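Local coordinates for LPS-assembly lipoprotein (Caulobacter crescentus, PDB 4KWY), which probably serves as an LptE-family lipoprotein in the outer-membrane machinery that assembles lipopolysaccharide at the cell surface, at residues Q53-G58 against F68-S73; W76-A81 against L128-W133; T92-T97 against E116-E121. All coordinates share one frame; numbering follows the deposited sequence.

Contact 1. Residues Q53-G58 against F68-S73; sequences QRFARG and FELRMS
Phe-55 and Met-72 bring the end of helix 52-56 down onto strand 67-80, their CA atoms 5.4 Å apart, and the chain then drops closer still, with Gly-58 CA 4.8 Å from Leu-70 CA. The Phe-55 ring meets Met-72, built as selenomethionine, whose CE sits over one ring face, 3.9 Å from the centroid, while CB touches the ring at CD1. SE lies obliquely to the ring, in a Met-aromatic contact. Helix 104-135 adds Ala-118 to this apolar patch.

On the outer side Arg-54 and Arg-71 run side by side, guanidinium groups stacked 6° from parallel with centres 4.2 Å apart. A bend at chi3 (-64°) turns the Arg-54 head so that NH1 reaches Ser-73 OG, 2.8 Å away in the guanidinium plane, at an N-H...O angle of 150°. Asp-93 takes a salt bridge from Arg-71 NE and also bonds Ser-73 OG. An alanine in place of Arg-54 is likely to leave Ser-73 without this donor and one face of the Arg-71 guanidinium without its stacked neighbour.

Between the helix end and the strand, a water donates to Arg-54 O and Arg-57 O and accepts from Arg-71 N at 2.8 Å, tying the two backbones together. The chemistry thus divides into an apolar inner side and a polar outer one, where the Asp-93 carboxylate probably offsets the two close positive charges.

Contact 2. Residues W76-A81 against L128-W133; sequences WRLLDA and LDLATW
Leu-78 lays its CD2 methyl over one face of the Trp-133 indole, 4.1 Å from the centroid of the six-membered ring, in a CH-pi contact whose nearest ring atom is CZ3. Carrying CG anti to the backbone N (chi1 -172°) sends the leucine branch toward the helix, and the same CD2 also meets Leu-130 CD2 at 3.8 Å. That Leu-130 methyl is shared: Trp-76 CZ3 lies 4.0 Å from it, the tryptophan and leucine running alongside each other and pointing opposite ways.

Two residues earlier on the strand, the benzo edge of Trp-76 faces a carboxylate, with CH2 3.3 Å from Asp-129 OD1 and the ring and carboxylate planes 89° apart. OD1 has a stronger partner in His-88 NE2, and the indole is held at its other end by a hydrogen bond from NE1 to Thr-92 OG1. His-88 also stacks on Trp-133.

The axes of strand 76-80 and helix 128-133 stand 11.7 Å apart, so long side chains must span the gap between sheet and helix. Across it the fit depends on methyl and ring surfaces, and the one carboxylate brought against the buried tryptophan has its OD1 hydrogen-bonded by His-88 of the neighbouring strand.

Contact 3. Residues T92-T97 against E116-E121; sequences TDVSVT and ERAAAE
Val-96 and Ala-118 mark the closest backbone approach, CA to CA 5.9 Å, where helix 116-121 lies on strand 92-97; the axes of these short segments approach to 7.9 Å, their directions at 148°, closer to antiparallel than to crossed. Such closeness is consistent with the small alanine. Val-96 sets both methyls against it: CG1 rests on the backbone, 3.7 Å from Ala-118 N, while CG2 meets Ala-118 CB at 4.0 Å. With chi1 at -61°, CG1 stands beside the valine's own backbone N, which is the setting that turns both methyls to the helix.

Val-94, two residues back on the same side of the strand, is turned differently: CG1 lies anti to its backbone N, and CG2 beside it. This CG1 packs on Ala-118 O and on Glu-121 CB, 3.8 Å from the latter. The Glu-121 chain lies across the valine, nearly perpendicular, and touches it with CB and CG; the bend at chi2 affects only the carboxylate end beyond them. Ala-122 and Lys-125 of the same helix carry the packing of Val-94 onward.

At Thr-97, Arg-117 folds back at chi3 (-77°) and offers NH2 to the backbone carbonyl Thr-97 O. This bond is 2.8 Å long and nearly straight, and the oxygen lies in the guanidinium plane. NH1 sits 3.8 Å from Val-96 CB, flanking the valine, and NE makes a salt bridge to Asp-113.

Close valine-alanine packing thus probably sets the helix-to-strand spacing, and an arginine gripped between a carboxylate of its own helix and a strand carbonyl adds a directional polar tie.

Overall arrangement
All three contacts work on the antiparallel pair of strands 67-80 and 86-99. Contacts 2 and 3 set the long helix 104-135 on that pair at two levels, their centres about 19 Å apart, whereas contact 1 brings in the short helix 52-56 instead. Contact 2 is the buried one and relies on leucine and tryptophan surfaces; contacts 1 and 3 are partly buried and combine an apolar patch with arginine bonding toward the surface. Contacts 1 and 3, centres about 9 Å apart, are neighbours through paired strand backbones, while contacts 1 and 2 lie on opposite sides of the chain's centre. The axis gap is 7.9 Å in contact 3 against 11.7 Å in contact 2, probably reflecting side-chain size.

Contact 1. Residues Q53-G58 against F68-S73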
loop_
_atom_site.group_PDB
_atom_site.type_symbol
_atom_site.label_atom_id
_atom_site.label_comp_id
_atom_site.label_asym_id
_atom_site.label_seq_id
_atom_site.Cartn_x
_atom_site.Cartn_y
_atom_site.Cartn_z
ATOM N N GLN A 53 8.863 10.274 -4.313
ATOM C CA GLN A 53 10.155 10.486 -4.949
ATOM C C GLN A 53 11.006 9.235 -4.772
ATOM O O GLN A 53 11.554 8.754 -5.773
ATOM C CB GLN A 53 10.857 11.758 -4.452
ATOM C CG GLN A 53 10.313 13.031 -5.135
ATOM C CD GLN A 53 11.265 14.220 -5.138
ATOM O OE1 GLN A 53 12.492 14.087 -5.273
ATOM N NE2 GLN A 53 10.709 15.423 -5.058
ATOM N N ARG A 54 11.036 8.655 -3.539
ATOM C CA ARG A 54 11.777 7.414 -3.215
ATOM C C ARG A 54 11.215 6.217 -3.995
ATOM O O ARG A 54 11.972 5.359 -4.445
ATOM C CB ARG A 54 11.756 7.126 -1.698
ATOM C CG ARG A 54 12.544 5.879 -1.254
ATOM C CD ARG A 54 12.540 5.694 0.241
ATOM N NE ARG A 54 13.217 6.799 0.917
ATOM C CZ ARG A 54 12.951 7.202 2.152
ATOM N NH1 ARG A 54 12.013 6.598 2.867
ATOM N NH2 ARG A 54 13.618 8.218 2.681
ATOM N N PHE A 55 9.905 6.185 -4.182
ATOM C CA PHE A 55 9.257 5.097 -4.890
ATOM C C PHE A 55 9.501 5.132 -6.423
ATOM O O PHE A 55 9.480 4.077 -7.065
ATOM C CB PHE A 55 7.755 5.112 -4.592
ATOM C CG PHE A 55 7.013 3.892 -5.086
ATOM C CD1 PHE A 55 7.224 2.649 -4.507
ATOM C CD2 PHE A 55 6.097 3.989 -6.125
ATOM C CE1 PHE A 55 6.532 1.526 -4.958
ATOM C CE2 PHE A 55 5.401 2.858 -6.575
ATOM C CZ PHE A 55 5.610 1.642 -5.970
ATOM N N ALA A 56 9.702 6.322 -7.006
ATOM C CA ALA A 56 9.929 6.455 -8.441
ATOM C C ALA A 56 11.389 6.087 -8.826
ATOM O O ALA A 56 11.676 5.786 -9.997
ATOM C CB ALA A 56 9.612 7.878 -8.871
ATOM N N ARG A 57 12.297 6.154 -7.832
ATOM C CA ARG A 57 13.722 5.863 -7.949
ATOM C C ARG A 57 14.082 4.402 -7.685
ATOM O O ARG A 57 14.080 3.952 -6.538
ATOM C CB ARG A 57 14.531 6.727 -6.958
ATOM C CG ARG A 57 14.828 8.151 -7.425
ATOM C CD ARG A 57 15.758 8.225 -8.634
ATOM N NE ARG A 57 17.002 7.469 -8.462
ATOM C CZ ARG A 57 18.080 7.919 -7.827
ATOM N NH1 ARG A 57 18.078 9.123 -7.266
ATOM N NH2 ARG A 57 19.166 7.166 -7.740
ATOM N N GLY A 58 14.444 3.694 -8.742
ATOM C CA GLY A 58 15.019 2.361 -8.647
ATOM C C GLY A 58 16.510 2.597 -8.493
ATOM O O GLY A 58 17.092 3.345 -9.290
ATOM N N PHE A 68 18.036 -3.665 -9.650
ATOM C CA PHE A 68 17.681 -2.443 -8.947
ATOM C C PHE A 68 16.933 -2.727 -7.678
ATOM O O PHE A 68 16.246 -3.741 -7.607
ATOM C CB PHE A 68 16.808 -1.573 -9.860
ATOM C CG PHE A 68 17.565 -0.866 -10.951
ATOM C CD1 PHE A 68 17.909 -1.528 -12.129
ATOM C CD2 PHE A 68 17.945 0.460 -10.804
ATOM C CE1 PHE A 68 18.644 -0.879 -13.124
ATOM C CE2 PHE A 68 18.698 1.101 -11.788
ATOM C CZ PHE A 68 19.022 0.436 -12.947
ATOM N N GLU A 69 17.067 -1.834 -6.669
ATOM C CA GLU A 69 16.312 -1.925 -5.421
ATOM C C GLU A 69 15.376 -0.746 -5.342
ATOM O O GLU A 69 15.766 0.391 -5.570
ATOM C CB GLU A 69 17.169 -2.030 -4.161
ATOM C CG GLU A 69 16.320 -2.393 -2.942
ATOM C CD GLU A 69 17.039 -2.598 -1.622
ATOM O OE1 GLU A 69 17.451 -1.586 -1.009
ATOM O OE2 GLU A 69 17.126 -3.761 -1.166
ATOM N N LEU A 70 14.123 -1.033 -5.054
ATOM C CA LEU A 70 13.077 -0.052 -4.967
ATOM C C LEU A 70 12.475 -0.099 -3.570
ATOM O O LEU A 70 12.234 -1.176 -3.024
ATOM C CB LEU A 70 12.080 -0.423 -6.039
ATOM C CG LEU A 70 10.929 0.499 -6.276
ATOM C CD1 LEU A 70 11.293 1.562 -7.291
ATOM C CD2 LEU A 70 9.825 -0.301 -6.826
ATOM N N ARG A 71 12.289 1.074 -2.973
ATOM C CA ARG A 71 11.788 1.181 -1.616
ATOM C C ARG A 71 10.474 1.930 -1.543
ATOM O O ARG A 71 10.322 3.008 -2.112
ATOM C CB ARG A 71 12.824 1.855 -0.724
ATOM C CG ARG A 71 12.508 1.699 0.743
ATOM C CD ARG A 71 13.716 1.993 1.569
ATOM N NE ARG A 71 13.337 2.341 2.936
ATOM C CZ ARG A 71 13.810 3.386 3.602
ATOM N NH1 ARG A 71 14.679 4.209 3.027
ATOM N NH2 ARG A 71 13.418 3.617 4.847
HETATM N N MSE A 72 9.507 1.317 -0.871
HETATM C CA MSE A 72 8.226 1.953 -0.655
HETATM C C MSE A 72 8.101 2.244 0.837
HETATM O O MSE A 72 8.006 1.320 1.651
HETATM C CB MSE A 72 7.046 1.132 -1.175
HETATM C CG MSE A 72 5.722 1.877 -0.947
HETATM SE SE MSE A 72 4.226 0.953 -1.619
HETATM C CE MSE A 72 3.639 2.299 -2.768
ATOM N N SER A 73 8.081 3.545 1.170
ATOM C CA SER A 73 7.933 4.057 2.528
ATOM C C SER A 73 6.585 4.717 2.640
ATOM O O SER A 73 6.258 5.598 1.834
ATOM C CB SER A 73 9.046 5.041 2.839
ATOM O OG SER A 73 10.293 4.399 2.676
HETATM O O HOH W 1 13.412 3.375 -4.082
#

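Contact 2. Residues W76-A81 against L128-W133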
loop_
_atom_site.group_PDB
_atom_site.type_symbol
_atom_site.label_atom_id
_atom_site.label_comp_id
_atom_site.label_asym_id
_atom_site.label_seq_id
_atom_site.Cartn_x
_atom_site.Cartn_y
_atom_site.Cartn_z
ATOM N N TRP A 76 0.862 6.109 7.405
ATOM C CA TRP A 76 -0.579 6.090 7.214
ATOM C C TRP A 76 -1.355 6.318 8.525
ATOM O O TRP A 76 -0.895 5.939 9.601
ATOM C CB TRP A 76 -1.011 4.789 6.517
ATOM C CG TRP A 76 -0.494 3.540 7.147
ATOM C CD1 TRP A 76 0.664 2.877 6.847
ATOM C CD2 TRP A 76 -1.140 2.781 8.172
ATOM N NE1 TRP A 76 0.779 1.746 7.624
ATOM C CE2 TRP A 76 -0.315 1.661 8.448
ATOM C CE3 TRP A 76 -2.339 2.946 8.895
ATOM C CZ2 TRP A 76 -0.650 0.707 9.414
ATOM C CZ3 TRP A 76 -2.696 1.976 9.820
ATOM C CH2 TRP A 76 -1.848 0.879 10.085
ATOM N N ARG A 77 -2.548 6.937 8.397
ATOM C CA ARG A 77 -3.495 7.270 9.480
ATOM C C ARG A 77 -4.863 6.686 9.199
ATOM O O ARG A 77 -5.377 6.858 8.093
ATOM C CB ARG A 77 -3.661 8.796 9.620
ATOM C CG ARG A 77 -2.422 9.519 9.981
ATOM C CD ARG A 77 -2.651 11.000 10.080
ATOM N NE ARG A 77 -1.423 11.683 9.659
ATOM C CZ ARG A 77 -0.463 12.091 10.484
ATOM N NH1 ARG A 77 -0.612 11.977 11.799
ATOM N NH2 ARG A 77 0.632 12.669 10.003
ATOM N N LEU A 78 -5.493 6.083 10.212
ATOM C CA LEU A 78 -6.850 5.553 10.088
ATOM C C LEU A 78 -7.773 6.482 10.841
ATOM O O LEU A 78 -7.564 6.722 12.033
ATOM C CB LEU A 78 -6.954 4.100 10.595
ATOM C CG LEU A 78 -8.303 3.391 10.323
ATOM C CD1 LEU A 78 -8.441 2.996 8.836
ATOM C CD2 LEU A 78 -8.451 2.175 11.179
ATOM N N LEU A 79 -8.741 7.075 10.141
ATOM C CA LEU A 79 -9.643 8.001 10.820
ATOM C C LEU A 79 -11.052 7.470 10.921
ATOM O O LEU A 79 -11.489 6.659 10.098
ATOM C CB LEU A 79 -9.703 9.388 10.133
ATOM C CG LEU A 79 -8.435 10.018 9.594
ATOM C CD1 LEU A 79 -8.752 11.311 8.966
ATOM C CD2 LEU A 79 -7.385 10.215 10.679
ATOM N N ASP A 80 -11.782 7.983 11.899
ATOM C CA ASP A 80 -13.212 7.753 11.986
ATOM C C ASP A 80 -13.813 8.649 10.877
ATOM O O ASP A 80 -13.587 9.868 10.889
ATOM C CB ASP A 80 -13.743 8.090 13.390
ATOM C CG ASP A 80 -15.200 7.711 13.624
ATOM O OD1 ASP A 80 -16.063 8.119 12.813
ATOM O OD2 ASP A 80 -15.483 7.045 14.641
ATOM N N ALA A 81 -14.530 8.048 9.900
ATOM C CA ALA A 81 -15.107 8.758 8.753
ATOM C C ALA A 81 -16.166 9.770 9.143
ATOM O O ALA A 81 -16.504 10.626 8.324
ATOM C CB ALA A 81 -15.689 7.771 7.758
ATOM N N LEU A 128 -3.024 -6.673 7.376
ATOM C CA LEU A 128 -2.779 -7.545 8.519
ATOM C C LEU A 128 -2.794 -6.712 9.799
ATOM O O LEU A 128 -3.398 -7.123 10.779
ATOM C CB LEU A 128 -1.431 -8.288 8.328
ATOM C CG LEU A 128 -0.782 -8.912 9.584
ATOM C CD1 LEU A 128 -1.462 -10.218 9.977
ATOM C CD2 LEU A 128 0.716 -9.101 9.420
ATOM N N ASP A 129 -2.168 -5.531 9.772
ATOM C CA ASP A 129 -2.117 -4.586 10.894
ATOM C C ASP A 129 -3.544 -4.051 11.253
ATOM O O ASP A 129 -3.908 -4.007 12.433
ATOM C CB ASP A 129 -1.169 -3.445 10.535
ATOM C CG ASP A 129 -0.835 -2.501 11.653
ATOM O OD1 ASP A 129 -1.742 -1.763 12.092
ATOM O OD2 ASP A 129 0.354 -2.431 12.028
ATOM N N LEU A 130 -4.346 -3.717 10.238
ATOM C CA LEU A 130 -5.722 -3.242 10.399
ATOM C C LEU A 130 -6.656 -4.371 10.851
ATOM O O LEU A 130 -7.569 -4.115 11.648
ATOM C CB LEU A 130 -6.260 -2.649 9.102
ATOM C CG LEU A 130 -5.645 -1.370 8.575
ATOM C CD1 LEU A 130 -6.141 -1.120 7.188
ATOM C CD2 LEU A 130 -5.994 -0.171 9.418
ATOM N N ALA A 131 -6.454 -5.614 10.319
ATOM C CA ALA A 131 -7.261 -6.796 10.683
ATOM C C ALA A 131 -7.036 -7.164 12.138
ATOM O O ALA A 131 -7.981 -7.574 12.805
ATOM C CB ALA A 131 -6.932 -7.977 9.793
ATOM N N THR A 132 -5.801 -6.960 12.632
ATOM C CA THR A 132 -5.374 -7.179 14.017
ATOM C C THR A 132 -6.060 -6.143 14.910
ATOM O O THR A 132 -6.500 -6.467 16.008
ATOM C CB THR A 132 -3.824 -7.110 14.097
ATOM O OG1 THR A 132 -3.271 -8.099 13.222
ATOM C CG2 THR A 132 -3.278 -7.333 15.515
ATOM N N TRP A 133 -6.170 -4.911 14.421
ATOM C CA TRP A 133 -6.795 -3.791 15.134
ATOM C C TRP A 133 -8.348 -3.985 15.242
ATOM O O TRP A 133 -8.896 -3.883 16.341
ATOM C CB TRP A 133 -6.397 -2.479 14.439
ATOM C CG TRP A 133 -6.840 -1.259 15.169
ATOM C CD1 TRP A 133 -6.230 -0.667 16.236
ATOM C CD2 TRP A 133 -7.985 -0.464 14.864
ATOM N NE1 TRP A 133 -6.938 0.447 16.624
ATOM C CE2 TRP A 133 -8.026 0.591 15.804
ATOM C CE3 TRP A 133 -9.018 -0.571 13.915
ATOM C CZ2 TRP A 133 -9.046 1.544 15.807
ATOM C CZ3 TRP A 133 -10.030 0.375 13.921
ATOM C CH2 TRP A 133 -10.035 1.415 14.856
#

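Contact 3. Residues T92-T97 against E116-E121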
loop_
_atom_site.group_PDB
_atom_site.type_symbol
_atom_site.label_atom_id
_atom_site.label_comp_id
_atom_site.label_asym_id
_atom_site.label_seq_id
_atom_site.Cartn_x
_atom_site.Cartn_y
_atom_site.Cartn_z
ATOM N N THR A 92 4.977 1.803 7.267
ATOM C CA THR A 92 5.262 0.560 6.527
ATOM C C THR A 92 6.422 0.860 5.576
ATOM O O THR A 92 6.401 1.850 4.857
ATOM C CB THR A 92 3.957 0.070 5.809
ATOM O OG1 THR A 92 2.909 -0.016 6.767
ATOM C CG2 THR A 92 4.103 -1.273 5.107
ATOM N N ASP A 93 7.429 0.026 5.600
ATOM C CA ASP A 93 8.597 0.146 4.735
ATOM C C ASP A 93 8.811 -1.171 4.045
ATOM O O ASP A 93 9.066 -2.170 4.705
ATOM C CB ASP A 93 9.842 0.536 5.542
ATOM C CG ASP A 93 10.329 1.942 5.279
ATOM O OD1 ASP A 93 10.974 2.157 4.232
ATOM O OD2 ASP A 93 10.137 2.807 6.160
ATOM N N VAL A 94 8.676 -1.186 2.718
ATOM C CA VAL A 94 8.837 -2.396 1.914
ATOM C C VAL A 94 9.956 -2.184 0.872
ATOM O O VAL A 94 10.023 -1.116 0.251
ATOM C CB VAL A 94 7.486 -2.772 1.243
ATOM C CG1 VAL A 94 7.669 -3.908 0.236
ATOM C CG2 VAL A 94 6.451 -3.166 2.289
ATOM N N SER A 95 10.780 -3.213 0.649
ATOM C CA SER A 95 11.836 -3.191 -0.375
ATOM C C SER A 95 11.695 -4.352 -1.318
ATOM O O SER A 95 11.410 -5.453 -0.883
ATOM C CB SER A 95 13.221 -3.230 0.255
ATOM O OG SER A 95 13.538 -1.914 0.665
ATOM N N VAL A 96 11.871 -4.092 -2.616
ATOM C CA VAL A 96 11.864 -5.092 -3.674
ATOM C C VAL A 96 13.073 -4.851 -4.582
ATOM O O VAL A 96 13.646 -3.748 -4.611
ATOM C CB VAL A 96 10.545 -5.134 -4.500
ATOM C CG1 VAL A 96 9.352 -5.462 -3.634
ATOM C CG2 VAL A 96 10.312 -3.846 -5.283
ATOM N N THR A 97 13.461 -5.895 -5.314
ATOM C CA THR A 97 14.468 -5.833 -6.347
ATOM C C THR A 97 13.789 -6.218 -7.662
ATOM O O THR A 97 12.751 -6.893 -7.663
ATOM C CB THR A 97 15.705 -6.688 -6.054
ATOM O OG1 THR A 97 15.347 -8.058 -6.026
ATOM C CG2 THR A 97 16.466 -6.255 -4.793
ATOM N N GLU A 116 4.560 -2.749 -8.433
ATOM C CA GLU A 116 3.340 -3.495 -8.124
ATOM C C GLU A 116 3.576 -4.459 -6.952
ATOM O O GLU A 116 2.742 -4.561 -6.049
ATOM C CB GLU A 116 2.854 -4.255 -9.369
ATOM C CG GLU A 116 1.916 -3.418 -10.227
ATOM C CD GLU A 116 2.063 -3.542 -11.736
ATOM O OE1 GLU A 116 2.423 -4.643 -12.220
ATOM O OE2 GLU A 116 1.787 -2.535 -12.436
ATOM N N ARG A 117 4.743 -5.133 -6.947
ATOM C CA ARG A 117 5.130 -6.082 -5.914
ATOM C C ARG A 117 5.379 -5.367 -4.571
ATOM O O ARG A 117 4.968 -5.879 -3.526
ATOM C CB ARG A 117 6.345 -6.878 -6.374
ATOM C CG ARG A 117 5.969 -7.922 -7.429
ATOM C CD ARG A 117 7.101 -8.906 -7.652
ATOM N NE ARG A 117 8.167 -8.342 -8.470
ATOM C CZ ARG A 117 9.354 -7.971 -8.005
ATOM N NH1 ARG A 117 9.648 -8.120 -6.719
ATOM N NH2 ARG A 117 10.260 -7.459 -8.822
ATOM N N ALA A 118 5.989 -4.162 -4.605
ATOM C CA ALA A 118 6.193 -3.341 -3.405
ATOM C C ALA A 118 4.836 -2.946 -2.838
ATOM O O ALA A 118 4.562 -3.220 -1.668
ATOM C CB ALA A 118 7.026 -2.109 -3.743
ATOM N N ALA A 119 3.942 -2.415 -3.706
ATOM C CA ALA A 119 2.589 -1.989 -3.315
ATOM C C ALA A 119 1.750 -3.159 -2.754
ATOM O O ALA A 119 0.998 -2.954 -1.804
ATOM C CB ALA A 119 1.868 -1.339 -4.488
ATOM N N ALA A 120 1.871 -4.366 -3.350
ATOM C CA ALA A 120 1.164 -5.584 -2.935
ATOM C C ALA A 120 1.619 -6.020 -1.544
ATOM O O ALA A 120 0.772 -6.267 -0.702
ATOM C CB ALA A 120 1.383 -6.692 -3.952
ATOM N N GLU A 121 2.932 -6.026 -1.279
ATOM C CA GLU A 121 3.492 -6.373 0.043
ATOM C C GLU A 121 3.171 -5.307 1.090
ATOM O O GLU A 121 2.874 -5.676 2.221
ATOM C CB GLU A 121 5.012 -6.618 -0.022
ATOM C CG GLU A 121 5.668 -7.117 1.278
ATOM C CD GLU A 121 5.083 -8.287 2.064
ATOM O OE1 GLU A 121 4.345 -9.117 1.481
ATOM O OE2 GLU A 121 5.405 -8.391 3.271
#